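Side-chain contacts in putative uncharacterized protein (Streptococcus mutans, PDB 3L7T), which binds zinc as a member of the glyoxalase (VOC) superfamily and may have lactoylglutathione lyase activity: residues A[44-49]-A[53-58]; A[14-19]-A[32-37]; A[21-24]-A[28-31]; A[70-75]-A[126-131]. One frame throughout, in Å; residues are numbered along the deposited sequence.

Contact 1. Residues A[44-49]-A[53-58]; sequences KLDLKC and ELEIFG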
loop_
_atom_site.group_PDB
_atom_site.type_symbol
_atom_site.label_atom_id
_atom_site.label_comp_id
_atom_site.label_asym_id
_atom_site.label_seq_id
_atom_site.Cartn_x
_atom_site.Cartn_y
_atom_site.Cartn_z
ATOM N N LYS A 44 4.927 16.078 3.414
ATOM C CA LYS A 44 4.649 14.764 3.949
ATOM C C LYS A 44 3.552 14.906 4.988
ATOM O O LYS A 44 3.677 15.686 5.934
ATOM C CB LYS A 44 5.914 14.179 4.594
ATOM C CG LYS A 44 5.706 12.766 5.202
ATOM C CD LYS A 44 6.975 12.227 5.896
ATOM C CE LYS A 44 6.751 10.804 6.400
ATOM N NZ LYS A 44 6.121 10.749 7.770
ATOM N N LEU A 45 2.408 14.318 4.679
ATOM C CA LEU A 45 1.206 14.468 5.463
ATOM C C LEU A 45 0.940 13.107 6.113
ATOM O O LEU A 45 0.686 12.121 5.406
ATOM C CB LEU A 45 0.045 14.831 4.544
ATOM C CG LEU A 45 -1.343 14.828 5.200
ATOM C CD1 LEU A 45 -1.517 15.817 6.371
ATOM C CD2 LEU A 45 -2.391 15.064 4.145
ATOM N N ASP A 46 0.962 13.069 7.445
ATOM C CA ASP A 46 0.785 11.803 8.170
ATOM C C ASP A 46 -0.605 11.728 8.783
ATOM O O ASP A 46 -0.992 12.591 9.589
ATOM C CB ASP A 46 1.834 11.690 9.275
ATOM C CG ASP A 46 3.272 11.718 8.731
ATOM O OD1 ASP A 46 3.520 11.211 7.605
ATOM O OD2 ASP A 46 4.165 12.222 9.452
ATOM N N LEU A 47 -1.361 10.703 8.378
ATOM C CA LEU A 47 -2.774 10.571 8.776
ATOM C C LEU A 47 -2.999 9.360 9.664
ATOM O O LEU A 47 -2.390 8.315 9.468
ATOM C CB LEU A 47 -3.634 10.404 7.518
ATOM C CG LEU A 47 -3.509 11.555 6.516
ATOM C CD1 LEU A 47 -4.583 11.439 5.431
ATOM C CD2 LEU A 47 -3.652 12.952 7.201
ATOM N N LYS A 48 -3.932 9.465 10.605
ATOM C CA LYS A 48 -4.216 8.326 11.443
ATOM C C LYS A 48 -5.302 7.432 10.870
ATOM O O LYS A 48 -6.410 7.905 10.567
ATOM C CB LYS A 48 -4.633 8.793 12.835
ATOM C CG LYS A 48 -4.860 7.640 13.788
ATOM C CD LYS A 48 -4.879 8.116 15.257
ATOM C CE LYS A 48 -4.777 6.915 16.200
ATOM N NZ LYS A 48 -6.068 6.156 16.121
ATOM N N CYS A 49 -5.049 6.126 10.844
ATOM C CA CYS A 49 -6.106 5.164 10.503
ATOM C C CYS A 49 -6.080 3.977 11.471
ATOM O O CYS A 49 -5.316 3.040 11.275
ATOM C CB CYS A 49 -5.979 4.675 9.058
ATOM S SG CYS A 49 -7.369 3.590 8.572
ATOM N N GLU A 53 -0.464 4.377 10.341
ATOM C CA GLU A 53 -0.481 5.702 9.720
ATOM C C GLU A 53 -0.548 5.597 8.188
ATOM O O GLU A 53 -0.029 4.662 7.607
ATOM C CB GLU A 53 0.758 6.501 10.137
ATOM C CG GLU A 53 0.833 6.761 11.643
ATOM C CD GLU A 53 1.958 7.727 12.017
ATOM O OE1 GLU A 53 2.563 8.354 11.117
ATOM O OE2 GLU A 53 2.252 7.845 13.218
ATOM N N LEU A 54 -1.159 6.580 7.542
ATOM C CA LEU A 54 -1.037 6.741 6.080
ATOM C C LEU A 54 -0.140 7.937 5.845
ATOM O O LEU A 54 -0.401 9.001 6.397
ATOM C CB LEU A 54 -2.416 7.054 5.477
ATOM C CG LEU A 54 -3.495 6.049 5.815
ATOM C CD1 LEU A 54 -4.824 6.497 5.121
ATOM C CD2 LEU A 54 -3.109 4.659 5.412
ATOM N N GLU A 55 0.941 7.761 5.084
ATOM C CA GLU A 55 1.868 8.854 4.830
ATOM C C GLU A 55 1.616 9.334 3.426
ATOM O O GLU A 55 1.897 8.615 2.482
ATOM C CB GLU A 55 3.319 8.370 4.894
ATOM C CG GLU A 55 3.814 7.996 6.266
ATOM C CD GLU A 55 5.313 7.764 6.283
ATOM O OE1 GLU A 55 5.898 7.528 5.187
ATOM O OE2 GLU A 55 5.846 7.645 7.408
ATOM N N ILE A 56 1.101 10.542 3.276
ATOM C CA ILE A 56 0.845 11.078 1.949
ATOM C C ILE A 56 2.009 11.998 1.533
ATOM O O ILE A 56 2.330 12.966 2.244
ATOM C CB ILE A 56 -0.474 11.842 1.924
ATOM C CG1 ILE A 56 -1.628 11.016 2.514
ATOM C CG2 ILE A 56 -0.786 12.335 0.515
ATOM C CD1 ILE A 56 -1.950 9.779 1.782
ATOM N N PHE A 57 2.594 11.732 0.367
ATOM C CA PHE A 57 3.691 12.549 -0.134
ATOM C C PHE A 57 3.252 13.242 -1.390
ATOM O O PHE A 57 2.782 12.602 -2.310
ATOM C CB PHE A 57 4.904 11.694 -0.482
ATOM C CG PHE A 57 5.626 11.138 0.715
ATOM C CD1 PHE A 57 6.711 11.811 1.263
ATOM C CD2 PHE A 57 5.289 9.887 1.213
ATOM C CE1 PHE A 57 7.443 11.268 2.324
ATOM C CE2 PHE A 57 6.036 9.310 2.254
ATOM C CZ PHE A 57 7.106 10.026 2.813
ATOM N N GLY A 58 3.495 14.539 -1.494
ATOM C CA GLY A 58 3.193 15.185 -2.769
ATOM C C GLY A 58 3.717 16.587 -2.685
ATOM O O GLY A 58 4.335 16.974 -1.695
#

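Contact 2. Residues A[14-19]-A[32-37]; sequences SDYDKS and IRENHR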
loop_
_atom_site.group_PDB
_atom_site.type_symbol
_atom_site.label_atom_id
_atom_site.label_comp_id
_atom_site.label_asym_id
_atom_site.label_seq_id
_atom_site.Cartn_x
_atom_site.Cartn_y
_atom_site.Cartn_z
ATOM N N SER A 14 -0.426 13.642 -6.958
ATOM C CA SER A 14 0.063 14.616 -7.935
ATOM C C SER A 14 -0.161 16.050 -7.428
ATOM O O SER A 14 0.656 16.935 -7.687
ATOM C CB SER A 14 -0.586 14.392 -9.326
ATOM O OG SER A 14 -1.983 14.713 -9.300
ATOM N N ASP A 15 -1.325 16.295 -6.836
ATOM C CA ASP A 15 -1.696 17.645 -6.434
ATOM C C ASP A 15 -1.934 17.638 -4.934
ATOM O O ASP A 15 -2.972 17.175 -4.478
ATOM C CB ASP A 15 -2.978 18.083 -7.172
ATOM C CG ASP A 15 -3.401 19.505 -6.831
ATOM O OD1 ASP A 15 -3.427 19.876 -5.630
ATOM O OD2 ASP A 15 -3.798 20.235 -7.767
ATOM N N TYR A 16 -0.958 18.120 -4.170
ATOM C CA TYR A 16 -1.026 18.009 -2.723
ATOM C C TYR A 16 -2.306 18.613 -2.124
ATOM O O TYR A 16 -2.938 17.997 -1.285
ATOM C CB TYR A 16 0.248 18.569 -2.073
ATOM C CG TYR A 16 0.261 18.430 -0.578
ATOM C CD1 TYR A 16 0.481 17.191 0.023
ATOM C CD2 TYR A 16 -0.169 19.474 0.226
ATOM C CE1 TYR A 16 0.431 17.058 1.375
ATOM C CE2 TYR A 16 -0.197 19.353 1.581
ATOM C CZ TYR A 16 0.100 18.146 2.163
ATOM O OH TYR A 16 0.027 18.065 3.547
ATOM N N ASP A 17 -2.687 19.823 -2.551
ATOM C CA ASP A 17 -3.877 20.458 -2.012
ATOM C C ASP A 17 -5.149 19.674 -2.303
ATOM O O ASP A 17 -6.061 19.618 -1.470
ATOM C CB ASP A 17 -4.029 21.895 -2.533
ATOM C CG ASP A 17 -2.967 22.828 -1.999
ATOM O OD1 ASP A 17 -2.468 22.622 -0.875
ATOM O OD2 ASP A 17 -2.589 23.752 -2.746
ATOM N N LYS A 18 -5.235 19.109 -3.499
ATOM C CA LYS A 18 -6.441 18.429 -3.903
ATOM C C LYS A 18 -6.541 17.110 -3.127
ATOM O O LYS A 18 -7.616 16.712 -2.694
ATOM C CB LYS A 18 -6.431 18.147 -5.407
ATOM C CG LYS A 18 -6.782 19.361 -6.262
ATOM C CD LYS A 18 -7.029 18.981 -7.715
ATOM C CE LYS A 18 -8.166 19.798 -8.295
ATOM N NZ LYS A 18 -7.998 21.221 -7.902
ATOM N N SER A 19 -5.394 16.475 -2.898
ATOM C CA SER A 19 -5.392 15.198 -2.172
ATOM C C SER A 19 -5.548 15.406 -0.674
ATOM O O SER A 19 -6.141 14.584 0.006
ATOM C CB SER A 19 -4.134 14.401 -2.495
ATOM O OG SER A 19 -4.156 14.071 -3.866
ATOM N N ILE A 32 -2.081 13.691 11.851
ATOM C CA ILE A 32 -1.124 13.556 12.929
ATOM C C ILE A 32 -0.059 14.638 12.855
ATOM O O ILE A 32 0.217 15.290 13.862
ATOM C CB ILE A 32 -0.454 12.174 12.943
ATOM C CG1 ILE A 32 -1.505 11.052 13.040
ATOM C CG2 ILE A 32 0.559 12.077 14.088
ATOM C CD1 ILE A 32 -0.982 9.674 12.627
ATOM N N ARG A 33 0.594 14.753 11.697
ATOM C CA ARG A 33 1.657 15.729 11.455
ATOM C C ARG A 33 1.552 16.173 10.018
ATOM O O ARG A 33 1.100 15.416 9.145
ATOM C CB ARG A 33 3.061 15.103 11.606
ATOM C CG ARG A 33 3.255 14.246 12.831
ATOM C CD ARG A 33 4.607 13.493 12.790
ATOM N NE ARG A 33 4.521 12.355 13.680
ATOM C CZ ARG A 33 4.170 11.144 13.288
ATOM N NH1 ARG A 33 3.944 10.902 11.987
ATOM N NH2 ARG A 33 3.992 10.196 14.196
ATOM N N GLU A 34 2.176 17.299 9.742
ATOM C CA GLU A 34 2.384 17.753 8.379
ATOM C C GLU A 34 3.673 18.536 8.305
ATOM O O GLU A 34 3.889 19.467 9.106
ATOM C CB GLU A 34 1.227 18.630 7.928
ATOM C CG GLU A 34 1.374 19.138 6.497
ATOM C CD GLU A 34 0.252 20.101 6.103
ATOM O OE1 GLU A 34 -0.225 20.843 6.982
ATOM O OE2 GLU A 34 -0.111 20.159 4.909
ATOM N N ASN A 35 4.567 18.105 7.424
ATOM C CA ASN A 35 5.892 18.700 7.326
ATOM C C ASN A 35 6.318 18.957 5.905
ATOM O O ASN A 35 6.063 18.157 5.006
ATOM C CB ASN A 35 6.925 17.815 8.028
ATOM C CG ASN A 35 6.769 17.843 9.516
ATOM O OD1 ASN A 35 7.050 18.861 10.162
ATOM N ND2 ASN A 35 6.310 16.738 10.078
ATOM N N HIS A 36 7.007 20.048 5.679
ATOM C CA HIS A 36 7.478 20.398 4.355
ATOM C C HIS A 36 9.019 20.469 4.354
ATOM O O HIS A 36 9.602 21.185 5.123
ATOM C CB HIS A 36 6.823 21.700 3.972
ATOM C CG HIS A 36 7.245 22.246 2.667
ATOM N ND1 HIS A 36 7.321 23.590 2.434
ATOM C CD2 HIS A 36 7.590 21.647 1.516
ATOM C CE1 HIS A 36 7.716 23.801 1.204
ATOM N NE2 HIS A 36 7.882 22.635 0.622
ATOM N N ARG A 37 9.652 19.678 3.516
ATOM C CA ARG A 37 11.087 19.700 3.367
ATOM C C ARG A 37 11.404 19.740 1.893
ATOM O O ARG A 37 11.540 18.735 1.274
ATOM C CB ARG A 37 11.731 18.493 4.010
ATOM C CG ARG A 37 11.578 18.415 5.505
ATOM C CD ARG A 37 12.417 19.445 6.196
ATOM N NE ARG A 37 12.394 19.332 7.643
ATOM C CZ ARG A 37 11.487 19.882 8.428
ATOM N NH1 ARG A 37 10.473 20.549 7.914
ATOM N NH2 ARG A 37 11.570 19.735 9.729
#

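Contact 3. Residues A[21-24]-A[28-31]; sequences EFYV and GFEV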
loop_
_atom_site.group_PDB
_atom_site.type_symbol
_atom_site.label_atom_id
_atom_site.label_comp_id
_atom_site.label_asym_id
_atom_site.label_seq_id
_atom_site.Cartn_x
_atom_site.Cartn_y
_atom_site.Cartn_z
ATOM N N GLU A 21 -7.420 17.816 0.555
ATOM C CA GLU A 21 -8.885 17.941 0.591
ATOM C C GLU A 21 -9.605 16.569 0.597
ATOM O O GLU A 21 -10.487 16.312 1.427
ATOM C CB GLU A 21 -9.352 18.795 -0.603
ATOM C CG GLU A 21 -10.862 18.770 -0.883
ATOM C CD GLU A 21 -11.704 19.388 0.241
ATOM O OE1 GLU A 21 -11.223 20.322 0.916
ATOM O OE2 GLU A 21 -12.844 18.913 0.460
ATOM N N PHE A 22 -9.206 15.678 -0.305
ATOM C CA PHE A 22 -9.839 14.369 -0.416
ATOM C C PHE A 22 -9.683 13.560 0.881
ATOM O O PHE A 22 -10.662 13.122 1.478
ATOM C CB PHE A 22 -9.243 13.610 -1.613
ATOM C CG PHE A 22 -9.795 12.214 -1.800
ATOM C CD1 PHE A 22 -10.995 12.016 -2.489
ATOM C CD2 PHE A 22 -9.106 11.092 -1.332
ATOM C CE1 PHE A 22 -11.466 10.729 -2.739
ATOM C CE2 PHE A 22 -9.578 9.812 -1.580
ATOM C CZ PHE A 22 -10.784 9.627 -2.236
ATOM N N TYR A 23 -8.442 13.310 1.286
ATOM C CA TYR A 23 -8.168 12.464 2.458
ATOM C C TYR A 23 -8.621 13.049 3.805
ATOM O O TYR A 23 -9.074 12.324 4.700
ATOM C CB TYR A 23 -6.671 12.085 2.483
ATOM C CG TYR A 23 -6.298 11.039 1.408
ATOM C CD1 TYR A 23 -6.627 9.695 1.580
ATOM C CD2 TYR A 23 -5.668 11.413 0.213
ATOM C CE1 TYR A 23 -6.373 8.749 0.609
ATOM C CE2 TYR A 23 -5.403 10.458 -0.789
ATOM C CZ TYR A 23 -5.756 9.121 -0.573
ATOM O OH TYR A 23 -5.500 8.154 -1.532
ATOM N N VAL A 24 -8.342 14.330 4.005
ATOM C CA VAL A 24 -8.552 14.950 5.313
ATOM C C VAL A 24 -9.994 15.469 5.398
ATOM O O VAL A 24 -10.732 15.120 6.316
ATOM C CB VAL A 24 -7.535 16.085 5.591
ATOM C CG1 VAL A 24 -7.835 16.773 6.913
ATOM C CG2 VAL A 24 -6.072 15.556 5.600
ATOM N N GLY A 28 -12.241 12.217 5.971
ATOM C CA GLY A 28 -12.227 12.512 7.417
ATOM C C GLY A 28 -11.078 11.934 8.237
ATOM O O GLY A 28 -11.172 11.847 9.467
ATOM N N PHE A 29 -9.970 11.566 7.595
ATOM C CA PHE A 29 -8.805 11.114 8.369
ATOM C C PHE A 29 -8.222 12.218 9.283
ATOM O O PHE A 29 -8.012 13.342 8.855
ATOM C CB PHE A 29 -7.717 10.606 7.434
ATOM C CG PHE A 29 -8.024 9.277 6.817
ATOM C CD1 PHE A 29 -8.078 8.135 7.585
ATOM C CD2 PHE A 29 -8.252 9.173 5.463
ATOM C CE1 PHE A 29 -8.425 6.925 7.019
ATOM C CE2 PHE A 29 -8.628 7.960 4.896
ATOM C CZ PHE A 29 -8.673 6.833 5.673
ATOM N N GLU A 30 -7.913 11.872 10.525
ATOM C CA GLU A 30 -7.216 12.792 11.425
ATOM C C GLU A 30 -5.774 13.068 10.970
ATOM O O GLU A 30 -5.012 12.136 10.763
ATOM C CB GLU A 30 -7.218 12.164 12.828
ATOM C CG GLU A 30 -6.725 13.040 13.964
ATOM C CD GLU A 30 -6.379 12.234 15.222
ATOM O OE1 GLU A 30 -7.032 11.202 15.481
ATOM O OE2 GLU A 30 -5.412 12.611 15.913
ATOM N N VAL A 31 -5.361 14.338 10.949
ATOM C CA VAL A 31 -3.972 14.690 10.701
ATOM C C VAL A 31 -3.122 14.509 11.956
ATOM O O VAL A 31 -3.415 15.087 13.018
ATOM C CB VAL A 31 -3.863 16.161 10.228
ATOM C CG1 VAL A 31 -2.416 16.545 10.065
ATOM C CG2 VAL A 31 -4.628 16.348 8.905
HETATM O O HOH W 1 -10.164 15.150 9.227
#

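Contact 4. Residues A[70-75]-A[126-131]; sequences PERISW and DGLPLE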
loop_
_atom_site.group_PDB
_atom_site.type_symbol
_atom_site.label_atom_id
_atom_site.label_comp_id
_atom_site.label_asym_id
_atom_site.label_seq_id
_atom_site.Cartn_x
_atom_site.Cartn_y
_atom_site.Cartn_z
ATOM N N PRO A 70 4.696 10.691 -12.387
ATOM C CA PRO A 70 3.962 9.959 -13.424
ATOM C C PRO A 70 2.606 9.476 -12.936
ATOM O O PRO A 70 2.374 9.373 -11.712
ATOM C CB PRO A 70 4.860 8.766 -13.748
ATOM C CG PRO A 70 6.176 9.038 -13.100
ATOM C CD PRO A 70 5.967 10.047 -12.026
ATOM N N GLU A 71 1.698 9.246 -13.877
ATOM C CA GLU A 71 0.393 8.685 -13.554
ATOM C C GLU A 71 0.543 7.216 -13.160
ATOM O O GLU A 71 1.478 6.526 -13.581
ATOM C CB GLU A 71 -0.580 8.824 -14.733
ATOM C CG GLU A 71 -1.059 10.252 -14.911
ATOM C CD GLU A 71 -2.018 10.452 -16.087
ATOM O OE1 GLU A 71 -2.150 9.559 -16.964
ATOM O OE2 GLU A 71 -2.638 11.534 -16.125
ATOM N N ARG A 72 -0.318 6.806 -12.251
ATOM C CA ARG A 72 -0.439 5.401 -11.890
ATOM C C ARG A 72 -0.776 4.624 -13.138
ATOM O O ARG A 72 -1.633 5.036 -13.918
ATOM C CB ARG A 72 -1.585 5.225 -10.894
ATOM C CG ARG A 72 -1.629 3.799 -10.327
ATOM C CD ARG A 72 -2.683 3.699 -9.220
ATOM N NE ARG A 72 -2.819 2.334 -8.714
ATOM C CZ ARG A 72 -3.529 1.384 -9.315
ATOM N NH1 ARG A 72 -4.220 1.658 -10.426
ATOM N NH2 ARG A 72 -3.623 0.178 -8.753
ATOM N N ILE A 73 -0.145 3.484 -13.308
ATOM C CA ILE A 73 -0.476 2.599 -14.421
ATOM C C ILE A 73 -1.659 1.736 -13.998
ATOM O O ILE A 73 -1.571 0.994 -13.004
ATOM C CB ILE A 73 0.726 1.711 -14.750
ATOM C CG1 ILE A 73 1.876 2.569 -15.281
ATOM C CG2 ILE A 73 0.320 0.531 -15.693
ATOM C CD1 ILE A 73 3.206 1.853 -15.328
ATOM N N SER A 74 -2.744 1.813 -14.758
ATOM C CA SER A 74 -3.939 1.023 -14.470
ATOM C C SER A 74 -4.380 0.089 -15.612
ATOM O O SER A 74 -5.153 -0.838 -15.385
ATOM C CB SER A 74 -5.076 1.950 -14.046
ATOM O OG SER A 74 -4.593 2.915 -13.105
ATOM N N TRP A 75 -3.915 0.344 -16.835
ATOM C CA TRP A 75 -4.373 -0.412 -18.015
ATOM C C TRP A 75 -3.229 -0.576 -19.000
ATOM O O TRP A 75 -2.506 0.388 -19.257
ATOM C CB TRP A 75 -5.472 0.362 -18.750
ATOM C CG TRP A 75 -6.793 0.457 -18.061
ATOM C CD1 TRP A 75 -7.087 1.164 -16.918
ATOM C CD2 TRP A 75 -8.042 -0.039 -18.557
ATOM N NE1 TRP A 75 -8.433 1.072 -16.635
ATOM C CE2 TRP A 75 -9.044 0.341 -17.626
ATOM C CE3 TRP A 75 -8.415 -0.768 -19.699
ATOM C CZ2 TRP A 75 -10.397 0.004 -17.798
ATOM C CZ3 TRP A 75 -9.760 -1.110 -19.865
ATOM C CH2 TRP A 75 -10.732 -0.722 -18.916
ATOM N N ASP A 126 -5.972 10.632 -7.890
ATOM C CA ASP A 126 -4.959 10.107 -8.824
ATOM C C ASP A 126 -5.256 8.676 -9.262
ATOM O O ASP A 126 -4.404 8.013 -9.874
ATOM C CB ASP A 126 -3.567 10.218 -8.223
ATOM C CG ASP A 126 -3.118 11.676 -8.088
ATOM O OD1 ASP A 126 -3.097 12.356 -9.130
ATOM O OD2 ASP A 126 -2.948 12.191 -6.955
ATOM N N GLY A 127 -6.509 8.266 -9.068
ATOM C CA GLY A 127 -6.999 6.954 -9.517
ATOM C C GLY A 127 -6.530 5.773 -8.663
ATOM O O GLY A 127 -6.540 4.613 -9.116
ATOM N N LEU A 128 -6.067 6.062 -7.452
ATOM C CA LEU A 128 -5.607 4.972 -6.560
ATOM C C LEU A 128 -6.879 4.223 -6.101
ATOM O O LEU A 128 -7.786 4.847 -5.541
ATOM C CB LEU A 128 -4.928 5.586 -5.339
ATOM C CG LEU A 128 -4.492 4.587 -4.254
ATOM C CD1 LEU A 128 -3.553 3.593 -4.920
ATOM C CD2 LEU A 128 -3.809 5.342 -3.096
ATOM N N PRO A 129 -6.975 2.909 -6.373
ATOM C CA PRO A 129 -8.189 2.204 -5.917
ATOM C C PRO A 129 -8.219 2.029 -4.384
ATOM O O PRO A 129 -7.236 1.558 -3.786
ATOM C CB PRO A 129 -8.090 0.825 -6.583
ATOM C CG PRO A 129 -7.123 0.984 -7.726
ATOM C CD PRO A 129 -6.119 2.060 -7.207
ATOM N N LEU A 130 -9.322 2.449 -3.778
ATOM C CA LEU A 130 -9.569 2.312 -2.356
ATOM C C LEU A 130 -10.849 1.511 -2.177
ATOM O O LEU A 130 -11.723 1.527 -3.035
ATOM C CB LEU A 130 -9.718 3.684 -1.675
ATOM C CG LEU A 130 -8.559 4.649 -1.900
ATOM C CD1 LEU A 130 -8.854 6.067 -1.351
ATOM C CD2 LEU A 130 -7.214 4.058 -1.317
ATOM N N GLU A 131 -10.957 0.775 -1.083
ATOM C CA GLU A 131 -12.034 -0.200 -1.006
ATOM C C GLU A 131 -12.658 -0.098 0.363
ATOM O O GLU A 131 -11.936 0.148 1.340
ATOM C CB GLU A 131 -11.451 -1.595 -1.254
ATOM C CG GLU A 131 -12.436 -2.712 -1.284
ATOM C CD GLU A 131 -11.763 -4.089 -1.216
ATOM O OE1 GLU A 131 -10.637 -4.269 -1.737
ATOM O OE2 GLU A 131 -12.370 -4.996 -0.618
HETATM O O HOH W 2 -2.486 8.670 -11.595
HETATM O O HOH W 3 -7.013 3.882 -11.500
#

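Contact 1. Residues A[44-49]-A[53-58]
Leu-45 CB and Ile-56 CB lie 4.0 Å apart on the face that also carries Leu-47 and Leu-54. Leu-47 CD1 reaches diagonally to Ile-56 CG1, two residues along from its own partner Leu-54. Helix 16-26 packs on this apolar face, with Tyr-16 on Leu-45 and Tyr-23 on Leu-47. The backbones form two hydrogen-bonded pairs, Leu-45 with Ile-56 and Leu-47 with Leu-54. Ile-56 N gives the shortest bond, 2.7 Å to Leu-45 O. This is the beta hairpin 42-49/52-58, in the middle of a four-stranded sheet of the VOC fold. The opposite face carries Lys-44, Asp-46, Glu-53 and Glu-55, with the Phe-57 ring beside them. Lys-44 has CG anti to the backbone N (chi1 180°) and lays it over one face of that ring, a CH-pi contact. The chain then bends at its last torsion, -86°, and brings NZ into a salt-bridge network. Lys-44 NZ bonds Asp-46 OD1 at 2.6 Å on the syn side, somewhat out of the carboxylate plane, with weaker bonds to Asp-46 OD2 and Glu-55 OE2. Glu-55 binds zinc with His-8 and packs on His-84 of the second subunit. Asp-46 and Glu-53 share Arg-33 as a salt-bridge partner.

Contact 2. Residues A[14-19]-A[32-37]
Tyr-16 and Glu-34 make a single side-chain hydrogen bond that joins the first turn of helix 16-26 to the outer strand 30-37. Helix and strand follow each other along the chain in a protein of the VOC fold. The backbones stay far apart. The closest CA atoms, those of Tyr-16 and His-36, are 11.3 Å from each other. Two long side chains therefore span the gap, and the contact buries little surface.

Both chains are stretched. Tyr-16 holds its ring anti to the backbone N (chi1 -178°), and Glu-34 CG is also anti to its N. The two side chains meet at an angle, with ring and carboxylate planes 34° apart. Asp-15 caps the helix start at the N-cap position, where Asp-15 OD1 accepts from Lys-18 N at 2.9 Å. This cap helps hold the first turn, which carries Tyr-16. The Tyr-16 ring is also flanked by Tyr-43, on which it stacks.

On the strand side, Ile-32 and Arg-33 both face Asp-46, a classic beta bulge just before Glu-34. Glu-34 itself is exposed, while Tyr-16 is buried. The bond between them is short: Tyr-16 OH donates to Glu-34 OE2 at 2.5 Å. The carboxylate oxygen lies in the plane of the ring, at its edge, and takes the hydroxyl on its anti side, 25° out of the carboxylate plane.

Contact 3. Residues A[21-24]-A[28-31]
Val-24 and Val-31 touch through their methyl groups, Val-24 CG2 to Val-31 CG2 at 3.7 Å. Val-24 CG1 stands anti to its N (chi1 176°), which places CG2 beside the N. CG1 is almost as near the same methyl, so Val-31 CG2 sits against both branches. Beside them the backbone closes the turn. Phe-29 N donates to Tyr-23 O at 3.1 Å, in the carbonyl plane and with an N-H...O angle of 152°. The same carbonyl oxygen, Tyr-23 O, lies at the edge of the Phe-29 ring, 3.3 Å from Phe-29 CD2. The Tyr-23 and Phe-29 rings also approach, with Phe-29 CD2 4.2 Å from Tyr-23 CD1 at the tyrosine edge.

Gly-28 is the first residue past the helix to leave helical angles. Its positive phi of 75° lets the chain turn back towards strand 30-37. Gly-28 CA makes a CA-H...O contact of 3.2 Å with Val-24 O. A water also donates to Val-24 O and, at 2.8 Å, to Phe-29 O.

Further out, Phe-22 CD2 lies over one face of the Tyr-23 ring, and Tyr-23 OH bonds Asp-124. Phe-29 leans on Leu-47, Cys-49 and Phe-87. This is the turn from helix 16-26 into strand 30-37 of the VOC fold. Two carbonyls near the helix end thus gain partners from the turn: an amide for Tyr-23 O and a bridging water for Val-24 O.

Contact 4. Residues A[70-75]-A[126-131]
Arg-72 turns one face of its guanidinium to Pro-129 CD. That atom sits above the centre of the group, with Pro-129 CD 3.4 Å from Arg-72 CZ, and Pro-129 CG is 3.7 Å from Arg-72 NH2. The two side chains come from opposite directions. Arg-72 gets there with an extended chain, CG anti to the backbone N (chi1 -172°) and straight on to NE, before the guanidinium turns at chi4, -81°. On the way it passes Gly-127, where Arg-72 CD is 4.0 Å from Gly-127 O. Leu-128 crosses it at about a right angle, with Leu-128 CD1 4.1 Å from Arg-72 NE.

The contact ties the long connection between strands 52-58 and 81-88 to the turn that leads into strand 129-133 and to its first residue. That strand lies next to 81-88 in the second sheet of this VOC fold. Pro-129 also packs on His-84. His-84 and Glu-131 are zinc-binding positions, though this chain's model has no zinc bound at them.

Two waters add polar bridges. One accepts from Arg-72 N and donates to Asp-126 O. The other donates to Gly-127 O and hydrogen-bonds Ser-74 OG. The charged end of Arg-72 is held by partners beyond the turn, since NH2 forms a salt bridge with Glu-78 and a hydrogen bond to Arg-83 O. Asp-126 OD1 bonds Ser-14 OG, and its backbone N bonds Asp-124. Cys-80 of the second subunit packs against both Arg-72 and Asp-126.

Contacts 1, 2 and 3 centre on the sheet 5-12/52-58/42-49/30-37 and helix 16-26. Contacts 2 and 3 both join that helix to strand 30-37, their centres about 11 Å apart. The strand pairs with contact 1, where Asp-46 O and Ile-32 N are 2.7 Å apart. Leu-47 CD1 of contact 1 is 3.7 Å from Tyr-23 CB of contact 3. Contact 4 lies across the chain, its centre about 17 Å from that of contact 1. It meets contact 2 where Ser-14 OG and Asp-126 OD1 are 2.6 Å apart. Glu-55 and His-8 bind the zinc. Glu-131 packs on His-8, and His-84 on Glu-55, of the other subunit, so the site is probably completed across the dimer interface.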